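Local coordinates for protein group 3 allergen SMIPP-S YvT004A06 (Sarcoptes scabiei type hominis, PDB 3H7T) that adopts the trypsin-like serine protease fold but, as an inactivated protease paralogue of the scabies mite, probably lacks the peptidase activity of its family, at residues Ile159-Tyr164 / Ser204-Glu209. Sequence-based numbering, arbitrary orientation.
Sequences IEADKY and SSMPSE. With ZN (zinc ion), chain F.
Ile159 and Met206 meet through the ends of their side chains, which run at a slant to one another. The delta methyl CD1 of Ile159 packs 3.6 Å from the thioether methyl CE of Met206 and lies almost as near the sulfur, with CD1 to SD at 3.7 Å. CB of Ala161 lies 3.8 Å from SD of Met206, about 70° round the sulfur from CD1 of Ile159, and both meet the thioether from the 159-164 side. Met206 reaches them by curling: its chi2 of -59° and chi3 of -61° fold the chain back rather than extending it. Pro207 adds a looser apolar contact, its ring atom CD standing 4.3 Å from CD1 of Ile159. At the other end of the interface Tyr164 approaches Ser205, but the hydroxyls OH and OG are 3.8 Å apart, too far for a hydrogen bond. The interface is small, burying 176 Å² in all, and rests on van der Waals packing.

The shape of 159-164 presents these groups. Glu160, with positive phi, is the C-prime residue of a Schellman motif that closes the preceding helix, and a short 3-10 turn follows, in which Tyr164 N bonds to Ala161 O at 3.1 Å. The aliphatic CG of Lys163 lies over one face of the Tyr164 ring.

Beyond Pro207, Glu209 turns to a zinc ion, which it binds through OE2 at 2.2 Å; Glu178 is a further ligand, and a metal-bound water donates a hydrogen bond to Glu209 OE1. Tyr156 of helix 149-157 touches both Ala161 and Met206, while Phe210 touches Ile159. The contact thus joins, near the surface of the trypsin-like fold, the loop running from helix 149-157 to strand 169-172 with the loop linking strands 195-200 and 212-216.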
loop_
_atom_site.group_PDB
_atom_site.type_symbol
_atom_site.label_atom_id
_atom_site.label_comp_id
_atom_site.label_asym_id
_atom_site.label_seq_id
_atom_site.Cartn_x
_atom_site.Cartn_y
_atom_site.Cartn_z
ATOM N N ILE A 159 0.769 22.385 -9.678
ATOM C CA ILE A 159 -0.099 22.812 -8.585
ATOM C C ILE A 159 0.701 22.900 -7.284
ATOM O O ILE A 159 0.150 22.761 -6.192
ATOM C CB ILE A 159 -1.359 21.915 -8.443
ATOM C CG1 ILE A 159 -0.986 20.460 -8.134
ATOM C CG2 ILE A 159 -2.221 22.000 -9.704
ATOM C CD1 ILE A 159 -2.113 19.672 -7.504
ATOM N N GLU A 160 2.006 23.149 -7.430
ATOM C CA GLU A 160 2.958 23.245 -6.313
ATOM C C GLU A 160 2.899 22.041 -5.363
ATOM O O GLU A 160 2.926 22.202 -4.141
ATOM C CB GLU A 160 2.767 24.563 -5.531
ATOM C CG GLU A 160 2.386 25.777 -6.382
ATOM C CD GLU A 160 3.574 26.596 -6.852
ATOM O OE1 GLU A 160 3.479 27.843 -6.801
ATOM O OE2 GLU A 160 4.597 26.007 -7.273
ATOM N N ALA A 161 2.814 20.833 -5.919
ATOM C CA ALA A 161 2.730 19.628 -5.093
ATOM C C ALA A 161 3.951 18.733 -5.276
ATOM O O ALA A 161 3.968 17.585 -4.829
ATOM C CB ALA A 161 1.433 18.856 -5.391
ATOM N N ASP A 162 4.976 19.276 -5.923
ATOM C CA ASP A 162 6.182 18.512 -6.247
ATOM C C ASP A 162 6.922 17.958 -5.024
ATOM O O ASP A 162 7.741 17.060 -5.165
ATOM C CB ASP A 162 7.123 19.337 -7.137
ATOM C CG ASP A 162 7.387 20.728 -6.586
ATOM O OD1 ASP A 162 8.567 21.021 -6.323
ATOM O OD2 ASP A 162 6.426 21.529 -6.421
ATOM N N LYS A 163 6.607 18.473 -3.836
ATOM C CA LYS A 163 7.195 17.995 -2.573
ATOM C C LYS A 163 6.878 16.523 -2.259
ATOM O O LYS A 163 7.612 15.877 -1.505
ATOM C CB LYS A 163 6.734 18.872 -1.397
ATOM C CG LYS A 163 5.263 18.631 -0.991
ATOM C CD LYS A 163 4.911 19.226 0.357
ATOM C CE LYS A 163 4.309 20.607 0.216
ATOM N NZ LYS A 163 3.813 21.090 1.531
ATOM N N TYR A 164 5.778 16.010 -2.810
ATOM C CA TYR A 164 5.384 14.612 -2.597
ATOM C C TYR A 164 6.166 13.620 -3.453
ATOM O O TYR A 164 6.136 12.414 -3.179
ATOM C CB TYR A 164 3.878 14.418 -2.839
ATOM C CG TYR A 164 2.997 15.241 -1.920
ATOM C CD1 TYR A 164 3.116 15.140 -0.532
ATOM C CD2 TYR A 164 2.051 16.119 -2.438
ATOM C CE1 TYR A 164 2.310 15.896 0.318
ATOM C CE2 TYR A 164 1.232 16.880 -1.596
ATOM C CZ TYR A 164 1.374 16.765 -0.223
ATOM O OH TYR A 164 0.577 17.512 0.614
ATOM N N SER A 204 -4.559 13.202 0.229
ATOM C CA SER A 204 -5.919 13.735 0.318
ATOM C C SER A 204 -6.104 15.050 -0.456
ATOM O O SER A 204 -7.181 15.307 -0.970
ATOM C CB SER A 204 -6.350 13.877 1.781
ATOM O OG SER A 204 -5.458 14.704 2.500
ATOM N N SER A 205 -5.050 15.856 -0.572
ATOM C CA SER A 205 -5.169 17.137 -1.277
ATOM C C SER A 205 -5.162 17.019 -2.806
ATOM O O SER A 205 -5.494 17.978 -3.499
ATOM C CB SER A 205 -4.122 18.151 -0.797
ATOM O OG SER A 205 -2.807 17.792 -1.193
ATOM N N MET A 206 -4.808 15.849 -3.331
ATOM C CA MET A 206 -4.663 15.682 -4.770
ATOM C C MET A 206 -5.980 15.352 -5.478
ATOM O O MET A 206 -6.701 14.439 -5.068
ATOM C CB MET A 206 -3.590 14.640 -5.099
ATOM C CG MET A 206 -2.154 15.081 -4.766
ATOM S SD MET A 206 -1.579 16.584 -5.594
ATOM C CE MET A 206 -1.703 16.074 -7.306
ATOM N N PRO A 207 -6.304 16.108 -6.543
ATOM C CA PRO A 207 -7.425 15.738 -7.399
ATOM C C PRO A 207 -6.995 14.653 -8.378
ATOM O O PRO A 207 -5.812 14.306 -8.429
ATOM C CB PRO A 207 -7.714 17.035 -8.158
ATOM C CG PRO A 207 -6.364 17.658 -8.304
ATOM C CD PRO A 207 -5.635 17.338 -7.017
ATOM N N SER A 208 -7.938 14.124 -9.152
ATOM C CA SER A 208 -7.589 13.196 -10.224
ATOM C C SER A 208 -6.871 13.911 -11.373
ATOM O O SER A 208 -6.679 15.136 -11.340
ATOM C CB SER A 208 -8.816 12.417 -10.717
ATOM O OG SER A 208 -9.808 13.277 -11.242
ATOM N N GLU A 209 -6.488 13.125 -12.381
ATOM C CA GLU A 209 -5.701 13.556 -13.552
ATOM C C GLU A 209 -4.197 13.566 -13.298
ATOM O O GLU A 209 -3.411 13.732 -14.230
ATOM C CB GLU A 209 -6.173 14.899 -14.144
ATOM C CG GLU A 209 -7.641 14.944 -14.556
ATOM C CD GLU A 209 -8.002 13.984 -15.675
ATOM O OE1 GLU A 209 -7.335 14.000 -16.731
ATOM O OE2 GLU A 209 -8.981 13.227 -15.508
HETATM ZN ZN ZN F . -9.528 12.195 -17.367
HETATM O O HOH W 1 -8.729 13.295 -18.798
#